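Local coordinates for coat protein (Sulfolobus turreted icosahedral virus, PDB 2BBD), which forms the icosahedral shell of the virion as its major capsid protein, with a double jelly-roll fold related to those of bacterial and eukaryotic viruses, at residues M86-K91 against Y261-Y266; A252-N257 against A269-D274; T80-L85 against W116-A121. All blocks are in the same frame, centred on the assembly; numbering follows the deposited sequence.

Contact 1: M86-K91 against Y261-Y266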
HETATM    1  N   MSE A  86      -2.317   2.020   5.837  1.00 21.91           N
HETATM    2  CA  MSE A  86      -3.561   2.594   6.344  1.00 21.26           C
HETATM    3  C   MSE A  86      -3.386   3.025   7.803  1.00 20.95           C
HETATM    4  O   MSE A  86      -3.847   4.084   8.219  1.00 21.69           O
HETATM    5  CB  MSE A  86      -4.703   1.575   6.250  1.00 22.55           C
HETATM    6  CG  MSE A  86      -5.083   1.177   4.837  1.00 24.97           C
HETATM    7 SE   MSE A  86      -5.579   2.719   3.760  1.00 47.06          SE
HETATM    8  CE  MSE A  86      -4.036   2.744   2.585  1.00 29.67           C
ATOM      9  N   TYR A  87      -2.727   2.178   8.579  1.00 22.48           N
ATOM     10  CA  TYR A  87      -2.483   2.457   9.986  1.00 22.82           C
ATOM     11  C   TYR A  87      -1.821   3.826  10.142  1.00 23.30           C
ATOM     12  O   TYR A  87      -2.273   4.659  10.917  1.00 23.84           O
ATOM     13  CB  TYR A  87      -1.578   1.367  10.572  1.00 21.01           C
ATOM     14  CG  TYR A  87      -1.029   1.665  11.947  1.00 21.50           C
ATOM     15  CD1 TYR A  87      -1.738   1.320  13.101  1.00 18.87           C
ATOM     16  CD2 TYR A  87       0.219   2.273  12.096  1.00 19.81           C
ATOM     17  CE1 TYR A  87      -1.204   1.568  14.373  1.00 23.66           C
ATOM     18  CE2 TYR A  87       0.755   2.532  13.354  1.00 20.09           C
ATOM     19  CZ  TYR A  87       0.048   2.177  14.483  1.00 22.93           C
ATOM     20  OH  TYR A  87       0.608   2.417  15.707  1.00 21.94           O
ATOM     21  N   TYR A  88      -0.746   4.050   9.398  1.00 23.04           N
ATOM     22  CA  TYR A  88      -0.023   5.314   9.478  1.00 25.59           C
ATOM     23  C   TYR A  88      -0.799   6.529   8.962  1.00 26.52           C
ATOM     24  O   TYR A  88      -0.835   7.576   9.616  1.00 26.53           O
ATOM     25  CB  TYR A  88       1.306   5.200   8.721  1.00 23.14           C
ATOM     26  CG  TYR A  88       2.384   4.471   9.496  1.00 22.97           C
ATOM     27  CD1 TYR A  88       3.004   5.072  10.585  1.00 22.60           C
ATOM     28  CD2 TYR A  88       2.779   3.181   9.143  1.00 22.93           C
ATOM     29  CE1 TYR A  88       3.997   4.413  11.311  1.00 24.95           C
ATOM     30  CE2 TYR A  88       3.775   2.506   9.863  1.00 24.62           C
ATOM     31  CZ  TYR A  88       4.380   3.133  10.950  1.00 26.56           C
ATOM     32  OH  TYR A  88       5.369   2.497  11.673  1.00 25.63           O
ATOM     33  N   THR A  89      -1.425   6.379   7.796  1.00 25.42           N
ATOM     34  CA  THR A  89      -2.159   7.474   7.185  1.00 25.88           C
ATOM     35  C   THR A  89      -3.480   7.817   7.871  1.00 26.72           C
ATOM     36  O   THR A  89      -4.108   8.817   7.531  1.00 26.78           O
ATOM     37  CB  THR A  89      -2.406   7.189   5.682  1.00 26.44           C
ATOM     38  OG1 THR A  89      -3.161   5.983   5.533  1.00 26.33           O
ATOM     39  CG2 THR A  89      -1.078   7.029   4.960  1.00 27.28           C
ATOM     40  N   THR A  90      -3.900   6.996   8.831  1.00 23.50           N
ATOM     41  CA  THR A  90      -5.144   7.258   9.554  1.00 24.65           C
ATOM     42  C   THR A  90      -4.844   7.575  11.021  1.00 23.58           C
ATOM     43  O   THR A  90      -5.754   7.645  11.847  1.00 23.76           O
ATOM     44  CB  THR A  90      -6.102   6.039   9.523  1.00 23.15           C
ATOM     45  OG1 THR A  90      -5.448   4.916  10.119  1.00 22.93           O
ATOM     46  CG2 THR A  90      -6.503   5.701   8.092  1.00 23.12           C
ATOM     47  N   LYS A  91      -3.563   7.763  11.333  1.00 24.31           N
ATOM     48  CA  LYS A  91      -3.125   8.056  12.694  1.00 23.30           C
ATOM     49  C   LYS A  91      -3.483   6.894  13.600  1.00 21.99           C
ATOM     50  O   LYS A  91      -3.868   7.087  14.750  1.00 22.58           O
ATOM     51  CB  LYS A  91      -3.784   9.333  13.211  1.00 23.66           C
ATOM     52  CG  LYS A  91      -3.671  10.489  12.240  1.00 28.54           C
ATOM     53  CD  LYS A  91      -4.314  11.747  12.779  1.00 29.33           C
ATOM     54  CE  LYS A  91      -4.396  12.794  11.683  1.00 33.30           C
ATOM     55  NZ  LYS A  91      -4.965  14.058  12.198  1.00 38.39           N
ATOM     56  N   TYR A 261       2.669  11.468  11.157  1.00 34.18           N
ATOM     57  CA  TYR A 261       1.383  10.766  11.187  1.00 33.12           C
ATOM     58  C   TYR A 261       0.646  10.795  12.508  1.00 33.51           C
ATOM     59  O   TYR A 261      -0.461  10.264  12.617  1.00 33.50           O
ATOM     60  CB  TYR A 261       1.598   9.323  10.750  1.00 32.37           C
ATOM     61  CG  TYR A 261       2.189   9.250   9.376  1.00 28.99           C
ATOM     62  CD1 TYR A 261       1.415   9.538   8.257  1.00 28.81           C
ATOM     63  CD2 TYR A 261       3.541   8.973   9.192  1.00 30.55           C
ATOM     64  CE1 TYR A 261       1.964   9.559   6.984  1.00 28.41           C
ATOM     65  CE2 TYR A 261       4.108   8.993   7.919  1.00 30.87           C
ATOM     66  CZ  TYR A 261       3.308   9.291   6.819  1.00 30.77           C
ATOM     67  OH  TYR A 261       3.853   9.336   5.561  1.00 27.67           O
ATOM     68  N   GLN A 262       1.274  11.397  13.512  1.00 33.55           N
ATOM     69  CA  GLN A 262       0.685  11.527  14.831  1.00 31.50           C
ATOM     70  C   GLN A 262       0.214  10.200  15.398  1.00 30.83           C
ATOM     71  O   GLN A 262      -0.908  10.069  15.890  1.00 30.62           O
ATOM     72  CB  GLN A 262      -0.458  12.537  14.758  1.00 35.48           C
ATOM     73  CG  GLN A 262      -0.003  13.827  14.083  1.00 40.15           C
ATOM     74  CD  GLN A 262      -1.149  14.683  13.574  1.00 45.01           C
ATOM     75  OE1 GLN A 262      -0.959  15.527  12.694  1.00 47.28           O
ATOM     76  NE2 GLN A 262      -2.342  14.479  14.126  1.00 48.21           N
ATOM     77  N   VAL A 263       1.094   9.211  15.334  1.00 27.57           N
ATOM     78  CA  VAL A 263       0.790   7.889  15.847  1.00 27.55           C
ATOM     79  C   VAL A 263       2.102   7.140  16.063  1.00 27.09           C
ATOM     80  O   VAL A 263       3.085   7.373  15.356  1.00 27.02           O
ATOM     81  CB  VAL A 263      -0.127   7.102  14.856  1.00 26.20           C
ATOM     82  CG1 VAL A 263       0.630   6.782  13.588  1.00 24.84           C
ATOM     83  CG2 VAL A 263      -0.642   5.837  15.511  1.00 24.57           C
ATOM     84  N   ALA A 264       2.116   6.262  17.059  1.00 27.15           N
ATOM     85  CA  ALA A 264       3.294   5.469  17.364  1.00 25.92           C
ATOM     86  C   ALA A 264       3.496   4.463  16.227  1.00 27.07           C
ATOM     87  O   ALA A 264       2.583   4.232  15.430  1.00 27.41           O
ATOM     88  CB  ALA A 264       3.102   4.741  18.691  1.00 25.24           C
ATOM     89  N   PRO A 265       4.689   3.849  16.142  1.00 25.85           N
ATOM     90  CA  PRO A 265       5.016   2.865  15.099  1.00 25.36           C
ATOM     91  C   PRO A 265       4.095   1.646  15.106  1.00 24.17           C
ATOM     92  O   PRO A 265       3.673   1.188  16.165  1.00 25.54           O
ATOM     93  CB  PRO A 265       6.458   2.463  15.430  1.00 25.34           C
ATOM     94  CG  PRO A 265       6.989   3.635  16.205  1.00 28.33           C
ATOM     95  CD  PRO A 265       5.818   4.015  17.073  1.00 26.45           C
ATOM     96  N   TYR A 266       3.799   1.122  13.920  1.00 22.62           N
ATOM     97  CA  TYR A 266       2.960  -0.068  13.799  1.00 22.77           C
ATOM     98  C   TYR A 266       3.651  -1.197  14.574  1.00 22.26           C
ATOM     99  O   TYR A 266       3.004  -2.030  15.209  1.00 22.60           O
ATOM    100  CB  TYR A 266       2.805  -0.443  12.325  1.00 21.08           C
ATOM    101  CG  TYR A 266       1.993  -1.682  12.117  1.00 21.70           C
ATOM    102  CD1 TYR A 266       0.600  -1.661  12.237  1.00 19.85           C
ATOM    103  CD2 TYR A 266       2.617  -2.894  11.825  1.00 20.03           C
ATOM    104  CE1 TYR A 266      -0.146  -2.824  12.067  1.00 21.31           C
ATOM    105  CE2 TYR A 266       1.880  -4.055  11.654  1.00 22.93           C
ATOM    106  CZ  TYR A 266       0.501  -4.014  11.775  1.00 21.43           C
ATOM    107  OH  TYR A 266      -0.211  -5.173  11.591  1.00 25.13           O
TER
HETATM  108  O   HOH W   1      -1.749  10.022   9.971  1.00 31.20           O
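Y87 and Y266 meet as an edge-to-face pair: the edge of the Y266 ring is directed at a face of Y87, with centroids 5.2 Å apart and planes at 78°. The touching atom is Y266 CD1, which lies 3.7 Å from Y87 CG, offset toward the rim of that face. The Y87 side chain reaches the loop because its CG lies anti to the backbone N (chi1 169°), and its phenol end continues to A264. There Y87 OH donates to A264 O at 2.7 Å, arriving well above the carbonyl plane and not along a lone pair. The side chain of Y88, the next residue, uses its hydroxyl differently, as the acceptor for Y266 N at 3.1 Å; the same oxygen is hydrogen-bonded to S270 OG on strand 270-284, so two bonds fix the end of this buried ring. Y88 and Y261 form an offset edge-to-face pair, centroids 5.9 Å apart and planes at 63°, in which the edge of Y88 points at the face of Y261. The helix stops here in a Schellman motif: K91, with positive phi, is the C-prime residue, its N bonded to Y88 O while the N of the next residue bonds to Y87 O. In the double jelly roll the end of helix 79-89, which follows strand 72-78, packs on the loop that leads from helix 250-261 into strand 270-284. Y88 O also accepts a hydrogen bond from water 1 at 2.6 Å, and the same water donates a second one to Y261 O at 3.0 Å, joining the C-terminal ends of two helices. Beyond the turn, V263 packs against the K91 backbone, its CG2 3.5 Å from K91 O.

Contact 2: A252-N257 against A269-D274; sequences ALQAEN and ASAIID
N257 pairs its amide with both backbone polar atoms of I272. N257 OD1 accepts from I272 N at 3.0 Å, almost straight at 173°, while N257 ND2 donates to I272 O at 2.9 Å and 168°, the acceptor lying near the amide plane. Two bonds in opposite directions fix the rotation of the amide and satisfy the buried I272 N. I272 O accepts a further hydrogen bond from water 2, at 2.7 Å, which also donates to E256 OE1 and accepts from D274 N. N257 ND2 also donates to water 4 at 2.9 Å, and that water donates to D274 OD1 at 2.7 Å. Outside the two segments, E256 OE1 also bonds Y278 OH, D274 OD1 bonds Y261 OH, and D274 OD2 forms a salt bridge with R213. Two residues back along the strand, S270 O accepts from Q254 NE2 at 2.9 Å; the same nitrogen also bonds S267 O, so the amide of Q254 spans two carbonyls of the chain. Apolar packing fills the middle: L253 CD2 rests 3.6 Å from A271 CB and near I273 CD1. Helix 252-257 crosses strand 270-274 at 71°. A269, A271 and I273 hydrogen-bond through their backbones to strand 210-219, whereas I272 turns its N and O to the other edge, where N257 of helix 250-261 occupies, at this one residue, the backbone positions a further strand would use.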
ATOM      1  N   ALA A 252      14.987   7.191  14.829  1.00 31.82           N
ATOM      2  CA  ALA A 252      14.809   8.572  14.398  1.00 30.45           C
ATOM      3  C   ALA A 252      13.776   8.636  13.284  1.00 31.68           C
ATOM      4  O   ALA A 252      13.032   9.605  13.169  1.00 30.09           O
ATOM      5  CB  ALA A 252      16.133   9.151  13.915  1.00 32.44           C
ATOM      6  N   LEU A 253      13.737   7.597  12.460  1.00 31.15           N
ATOM      7  CA  LEU A 253      12.784   7.556  11.367  1.00 30.78           C
ATOM      8  C   LEU A 253      11.388   7.392  11.977  1.00 29.84           C
ATOM      9  O   LEU A 253      10.449   8.103  11.603  1.00 31.09           O
ATOM     10  CB  LEU A 253      13.133   6.391  10.440  1.00 29.87           C
ATOM     11  CG  LEU A 253      12.485   6.277   9.066  1.00 32.15           C
ATOM     12  CD1 LEU A 253      12.675   7.563   8.262  1.00 28.23           C
ATOM     13  CD2 LEU A 253      13.111   5.078   8.348  1.00 31.13           C
ATOM     14  N   GLN A 254      11.261   6.475  12.937  1.00 27.53           N
ATOM     15  CA  GLN A 254       9.974   6.248  13.590  1.00 28.11           C
ATOM     16  C   GLN A 254       9.532   7.490  14.364  1.00 29.66           C
ATOM     17  O   GLN A 254       8.336   7.743  14.503  1.00 28.94           O
ATOM     18  CB  GLN A 254      10.035   5.041  14.538  1.00 27.38           C
ATOM     19  CG  GLN A 254      10.432   3.719  13.866  1.00 26.85           C
ATOM     20  CD  GLN A 254      10.041   2.494  14.684  1.00 26.40           C
ATOM     21  OE1 GLN A 254      10.290   2.431  15.888  1.00 26.98           O
ATOM     22  NE2 GLN A 254       9.433   1.510  14.025  1.00 22.91           N
ATOM     23  N   ALA A 255      10.493   8.263  14.869  1.00 30.55           N
ATOM     24  CA  ALA A 255      10.166   9.482  15.609  1.00 30.72           C
ATOM     25  C   ALA A 255       9.600  10.506  14.635  1.00 31.00           C
ATOM     26  O   ALA A 255       8.677  11.249  14.963  1.00 31.09           O
ATOM     27  CB  ALA A 255      11.415  10.037  16.295  1.00 30.30           C
ATOM     28  N   GLU A 256      10.172  10.536  13.437  1.00 31.40           N
ATOM     29  CA  GLU A 256       9.739  11.439  12.375  1.00 32.71           C
ATOM     30  C   GLU A 256       8.311  11.085  11.952  1.00 31.71           C
ATOM     31  O   GLU A 256       7.497  11.975  11.702  1.00 30.69           O
ATOM     32  CB  GLU A 256      10.681  11.322  11.171  1.00 35.36           C
ATOM     33  CG  GLU A 256      10.382  12.302  10.046  1.00 39.10           C
ATOM     34  CD  GLU A 256      11.470  12.336   8.989  1.00 41.98           C
ATOM     35  OE1 GLU A 256      11.657  11.326   8.284  1.00 41.49           O
ATOM     36  OE2 GLU A 256      12.147  13.381   8.864  1.00 46.13           O
ATOM     37  N   ASN A 257       8.027   9.783  11.867  1.00 30.63           N
ATOM     38  CA  ASN A 257       6.695   9.286  11.501  1.00 29.30           C
ATOM     39  C   ASN A 257       5.694   9.693  12.581  1.00 29.80           C
ATOM     40  O   ASN A 257       4.560  10.068  12.281  1.00 30.46           O
ATOM     41  CB  ASN A 257       6.691   7.758  11.394  1.00 25.92           C
ATOM     42  CG  ASN A 257       7.539   7.242  10.251  1.00 26.64           C
ATOM     43  OD1 ASN A 257       7.841   6.050  10.188  1.00 27.41           O
ATOM     44  ND2 ASN A 257       7.923   8.130   9.337  1.00 27.90           N
ATOM     45  N   ALA A 269       9.500  -2.811  13.643  1.00 26.24           N
ATOM     46  CA  ALA A 269      10.140  -3.132  12.366  1.00 25.85           C
ATOM     47  C   ALA A 269       9.529  -2.476  11.142  1.00 26.28           C
ATOM     48  O   ALA A 269       9.771  -2.917  10.014  1.00 24.33           O
ATOM     49  CB  ALA A 269      10.179  -4.652  12.174  1.00 27.96           C
ATOM     50  N   SER A 270       8.757  -1.414  11.354  1.00 25.90           N
ATOM     51  CA  SER A 270       8.110  -0.717  10.248  1.00 26.62           C
ATOM     52  C   SER A 270       8.381   0.783  10.295  1.00 26.46           C
ATOM     53  O   SER A 270       8.380   1.381  11.369  1.00 25.78           O
ATOM     54  CB  SER A 270       6.596  -0.937  10.301  1.00 25.69           C
ATOM     55  OG  SER A 270       6.036  -0.307  11.446  1.00 24.66           O
ATOM     56  N   ALA A 271       8.596   1.379   9.126  1.00 24.73           N
ATOM     57  CA  ALA A 271       8.831   2.818   9.034  1.00 24.92           C
ATOM     58  C   ALA A 271       8.517   3.360   7.638  1.00 25.28           C
ATOM     59  O   ALA A 271       8.573   2.639   6.640  1.00 25.35           O
ATOM     60  CB  ALA A 271      10.285   3.148   9.422  1.00 25.81           C
ATOM     61  N   ILE A 272       8.170   4.641   7.580  1.00 26.03           N
ATOM     62  CA  ILE A 272       7.868   5.288   6.315  1.00 25.84           C
ATOM     63  C   ILE A 272       8.864   6.398   5.997  1.00 27.27           C
ATOM     64  O   ILE A 272       9.219   7.203   6.862  1.00 26.24           O
ATOM     65  CB  ILE A 272       6.465   5.898   6.320  1.00 25.15           C
ATOM     66  CG1 ILE A 272       5.409   4.779   6.354  1.00 28.22           C
ATOM     67  CG2 ILE A 272       6.297   6.791   5.100  1.00 26.90           C
ATOM     68  CD1 ILE A 272       3.983   5.268   6.523  1.00 23.92           C
ATOM     69  N   ILE A 273       9.313   6.427   4.749  1.00 28.84           N
ATOM     70  CA  ILE A 273      10.236   7.450   4.283  1.00 30.65           C
ATOM     71  C   ILE A 273       9.501   8.408   3.366  1.00 31.87           C
ATOM     72  O   ILE A 273       9.184   8.056   2.229  1.00 31.90           O
ATOM     73  CB  ILE A 273      11.411   6.869   3.451  1.00 30.36           C
ATOM     74  CG1 ILE A 273      12.309   5.996   4.321  1.00 30.10           C
ATOM     75  CG2 ILE A 273      12.198   8.003   2.810  1.00 30.19           C
ATOM     76  CD1 ILE A 273      11.763   4.608   4.539  1.00 30.19           C
ATOM     77  N   ASP A 274       9.214   9.608   3.855  1.00 34.13           N
ATOM     78  CA  ASP A 274       8.563  10.607   3.020  1.00 34.76           C
ATOM     79  C   ASP A 274       9.690  11.345   2.316  1.00 34.74           C
ATOM     80  O   ASP A 274      10.364  12.187   2.909  1.00 34.35           O
ATOM     81  CB  ASP A 274       7.730  11.574   3.864  1.00 37.38           C
ATOM     82  CG  ASP A 274       6.486  10.921   4.437  1.00 36.64           C
ATOM     83  OD1 ASP A 274       6.548  10.372   5.553  1.00 38.74           O
ATOM     84  OD2 ASP A 274       5.443  10.944   3.757  1.00 40.40           O
TER
HETATM   85  O   HOH W   2       9.979   9.791   6.841  1.00 32.87           O
HETATM   86  O   HOH W   3       7.077   4.395  12.410  1.00 24.64           O
HETATM   87  O   HOH W   4       7.443  10.695   8.052  1.00 36.24           O

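Contact 3: T80-L85 against W116-A121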
ATOM      1  N   THR A  80      -1.150  -7.003   3.954  1.00 20.78           N
ATOM      2  CA  THR A  80      -0.321  -6.552   5.075  1.00 21.29           C
ATOM      3  C   THR A  80       0.266  -5.154   4.857  1.00 21.39           C
ATOM      4  O   THR A  80       0.076  -4.260   5.679  1.00 21.60           O
ATOM      5  CB  THR A  80       0.850  -7.531   5.327  1.00 20.47           C
ATOM      6  OG1 THR A  80       0.346  -8.761   5.851  1.00 19.61           O
ATOM      7  CG2 THR A  80       1.840  -6.927   6.314  1.00 17.55           C
ATOM      8  N   GLY A  81       0.973  -4.977   3.744  1.00 23.52           N
ATOM      9  CA  GLY A  81       1.585  -3.692   3.446  1.00 21.22           C
ATOM     10  C   GLY A  81       0.616  -2.531   3.323  1.00 22.88           C
ATOM     11  O   GLY A  81       0.851  -1.451   3.886  1.00 22.06           O
ATOM     12  N   LEU A  82      -0.470  -2.733   2.578  1.00 21.26           N
ATOM     13  CA  LEU A  82      -1.454  -1.673   2.405  1.00 20.06           C
ATOM     14  C   LEU A  82      -2.115  -1.364   3.748  1.00 19.39           C
ATOM     15  O   LEU A  82      -2.464  -0.206   4.024  1.00 19.71           O
ATOM     16  CB  LEU A  82      -2.514  -2.085   1.374  1.00 18.71           C
ATOM     17  CG  LEU A  82      -3.547  -1.016   0.983  1.00 20.08           C
ATOM     18  CD1 LEU A  82      -2.827   0.234   0.455  1.00 18.83           C
ATOM     19  CD2 LEU A  82      -4.497  -1.582  -0.086  1.00 18.67           C
ATOM     20  N   GLY A  83      -2.280  -2.407   4.567  1.00 18.38           N
ATOM     21  CA  GLY A  83      -2.889  -2.263   5.883  1.00 18.96           C
ATOM     22  C   GLY A  83      -2.009  -1.430   6.805  1.00 20.52           C
ATOM     23  O   GLY A  83      -2.489  -0.574   7.549  1.00 21.25           O
ATOM     24  N   ILE A  84      -0.707  -1.679   6.759  1.00 20.66           N
ATOM     25  CA  ILE A  84       0.209  -0.910   7.585  1.00 21.70           C
ATOM     26  C   ILE A  84       0.206   0.540   7.079  1.00 19.99           C
ATOM     27  O   ILE A  84       0.276   1.480   7.871  1.00 20.37           O
ATOM     28  CB  ILE A  84       1.630  -1.536   7.556  1.00 19.08           C
ATOM     29  CG1 ILE A  84       1.597  -2.888   8.276  1.00 17.90           C
ATOM     30  CG2 ILE A  84       2.643  -0.613   8.242  1.00 21.05           C
ATOM     31  CD1 ILE A  84       2.826  -3.749   8.059  1.00 18.22           C
ATOM     32  N   LEU A  85       0.091   0.724   5.766  1.00 21.37           N
ATOM     33  CA  LEU A  85       0.046   2.074   5.218  1.00 21.29           C
ATOM     34  C   LEU A  85      -1.217   2.765   5.743  1.00 22.36           C
ATOM     35  O   LEU A  85      -1.197   3.951   6.072  1.00 24.93           O
ATOM     36  CB  LEU A  85       0.029   2.048   3.682  1.00 21.45           C
ATOM     37  CG  LEU A  85       0.076   3.424   2.999  1.00 25.57           C
ATOM     38  CD1 LEU A  85       1.399   4.110   3.323  1.00 25.57           C
ATOM     39  CD2 LEU A  85      -0.080   3.273   1.487  1.00 22.97           C
ATOM     40  N   TRP A 116      -9.314  -1.044   3.942  1.00 20.61           N
ATOM     41  CA  TRP A 116      -8.195  -0.675   3.077  1.00 21.50           C
ATOM     42  C   TRP A 116      -8.753   0.308   2.062  1.00 22.85           C
ATOM     43  O   TRP A 116      -9.905   0.184   1.644  1.00 24.16           O
ATOM     44  CB  TRP A 116      -7.662  -1.857   2.284  1.00 18.98           C
ATOM     45  CG  TRP A 116      -7.051  -2.960   3.061  1.00 18.60           C
ATOM     46  CD1 TRP A 116      -5.726  -3.130   3.343  1.00 16.99           C
ATOM     47  CD2 TRP A 116      -7.716  -4.137   3.526  1.00 19.66           C
ATOM     48  NE1 TRP A 116      -5.523  -4.350   3.939  1.00 17.43           N
ATOM     49  CE2 TRP A 116      -6.727  -4.991   4.061  1.00 17.22           C
ATOM     50  CE3 TRP A 116      -9.054  -4.559   3.536  1.00 19.88           C
ATOM     51  CZ2 TRP A 116      -7.030  -6.249   4.595  1.00 19.93           C
ATOM     52  CZ3 TRP A 116      -9.354  -5.815   4.076  1.00 17.15           C
ATOM     53  CH2 TRP A 116      -8.342  -6.641   4.592  1.00 18.03           C
ATOM     54  N   GLU A 117      -7.940   1.281   1.665  1.00 25.00           N
ATOM     55  CA  GLU A 117      -8.368   2.250   0.667  1.00 25.36           C
ATOM     56  C   GLU A 117      -7.311   2.385  -0.407  1.00 25.49           C
ATOM     57  O   GLU A 117      -6.115   2.237  -0.141  1.00 26.95           O
ATOM     58  CB  GLU A 117      -8.622   3.624   1.286  1.00 28.44           C
ATOM     59  CG  GLU A 117      -9.772   3.657   2.260  1.00 31.73           C
ATOM     60  CD  GLU A 117     -10.251   5.067   2.559  1.00 35.71           C
ATOM     61  OE1 GLU A 117      -9.399   5.968   2.752  1.00 38.07           O
ATOM     62  OE2 GLU A 117     -11.484   5.268   2.612  1.00 36.67           O
ATOM     63  N   PHE A 118      -7.771   2.651  -1.624  1.00 25.12           N
ATOM     64  CA  PHE A 118      -6.897   2.828  -2.766  1.00 22.07           C
ATOM     65  C   PHE A 118      -7.111   4.251  -3.272  1.00 24.78           C
ATOM     66  O   PHE A 118      -8.214   4.631  -3.676  1.00 23.39           O
ATOM     67  CB  PHE A 118      -7.236   1.826  -3.881  1.00 22.29           C
ATOM     68  CG  PHE A 118      -7.164   0.387  -3.449  1.00 21.62           C
ATOM     69  CD1 PHE A 118      -8.163  -0.169  -2.656  1.00 22.37           C
ATOM     70  CD2 PHE A 118      -6.069  -0.398  -3.794  1.00 20.69           C
ATOM     71  CE1 PHE A 118      -8.072  -1.490  -2.202  1.00 23.15           C
ATOM     72  CE2 PHE A 118      -5.960  -1.712  -3.353  1.00 20.69           C
ATOM     73  CZ  PHE A 118      -6.965  -2.261  -2.552  1.00 22.85           C
ATOM     74  N   ASP A 119      -6.056   5.047  -3.217  1.00 23.67           N
ATOM     75  CA  ASP A 119      -6.132   6.414  -3.687  1.00 25.23           C
ATOM     76  C   ASP A 119      -5.787   6.370  -5.173  1.00 25.22           C
ATOM     77  O   ASP A 119      -4.693   5.974  -5.547  1.00 26.57           O
ATOM     78  CB  ASP A 119      -5.140   7.276  -2.906  1.00 25.35           C
ATOM     79  CG  ASP A 119      -5.192   8.740  -3.301  1.00 28.37           C
ATOM     80  OD1 ASP A 119      -4.543   9.544  -2.603  1.00 34.83           O
ATOM     81  OD2 ASP A 119      -5.863   9.090  -4.300  1.00 28.16           O
ATOM     82  N   LEU A 120      -6.742   6.744  -6.018  1.00 27.67           N
ATOM     83  CA  LEU A 120      -6.518   6.745  -7.459  1.00 29.41           C
ATOM     84  C   LEU A 120      -6.355   8.155  -8.001  1.00 30.02           C
ATOM     85  O   LEU A 120      -6.555   8.376  -9.191  1.00 32.84           O
ATOM     86  CB  LEU A 120      -7.684   6.080  -8.197  1.00 31.33           C
ATOM     87  CG  LEU A 120      -7.826   4.557  -8.151  1.00 33.52           C
ATOM     88  CD1 LEU A 120      -8.213   4.115  -6.758  1.00 35.05           C
ATOM     89  CD2 LEU A 120      -8.878   4.125  -9.157  1.00 32.23           C
ATOM     90  N   ALA A 121      -5.998   9.102  -7.138  1.00 30.28           N
ATOM     91  CA  ALA A 121      -5.842  10.490  -7.564  1.00 30.03           C
ATOM     92  C   ALA A 121      -7.183  10.872  -8.196  1.00 30.40           C
ATOM     93  O   ALA A 121      -8.201  10.944  -7.500  1.00 32.15           O
ATOM     94  CB  ALA A 121      -4.703  10.599  -8.579  1.00 27.96           C
TER
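The rings of F118 and W116 meet helix 80-85 in different ways. Over one face of F118 sits the methyl L82 CD2, 3.9 Å from the ring centroid and 30° off the normal, a CH-pi contact in which CD2 is 3.6 Å from both F118 CZ and F118 CE2. The indole of W116 is instead approached at its edge, near the ring plane, by G83 N, which is 3.7 Å from W116 CD1; L82 CG comes obliquely to the same carbon at 3.8 Å. This is helix-on-sheet packing within the double jelly roll: helix 79-89 lies across strand 108-123 of an antiparallel sheet, the short axes at 85° and 8.2 Å apart. The close approach is made where the helix carries a glycine, with G83 CA only 3.9 Å from W116 NE1. The indole nitrogen itself is hydrogen-bonded to G79 O at the start of the helix, so the ring is held in position by a polar bond as well as by packing. F64, on strand 61-68, makes edge-to-face pairs with both W116 and F118 and also touches L82, so the leucine packs among an aromatic cluster between two sheets. E117, between the two aromatic residues, takes its side chain away from the helix, and its OE2 forms salt bridges with K32 and R34 of the adjacent strand 29-43. L82 reaches the strand with CG anti to the backbone N (chi1 -174°), which carries both methyls onto it: CD2 goes to the phenyl face, while L82 CD1 turns to the strand backbone and stops 3.9 Å from E117 O.

In the fold
Helix 79-89 serves contacts 1 and 3, whose centres are about 12 Å apart: its last turn faces the loop 261-266 while its earlier turns lie on strand 108-123. M86, within 86-91, reaches the strand of contact 3, its CE 3.5 Å from E117 O, and Y266 CE2 packs 3.6 Å from I84 CG1. Contacts 1 and 2 are closer, at about 10 Å between centres; Y88 CB lies 3.5 Å from I272 CD1. Contacts 2 and 3, about 17 Å apart at their centres, meet only lightly through I272 and L85. Methylpentanediol, probably from the crystallisation liquor, hydrogen-bonds to Y266 O of contact 1 and to T80 OG1 of contact 3.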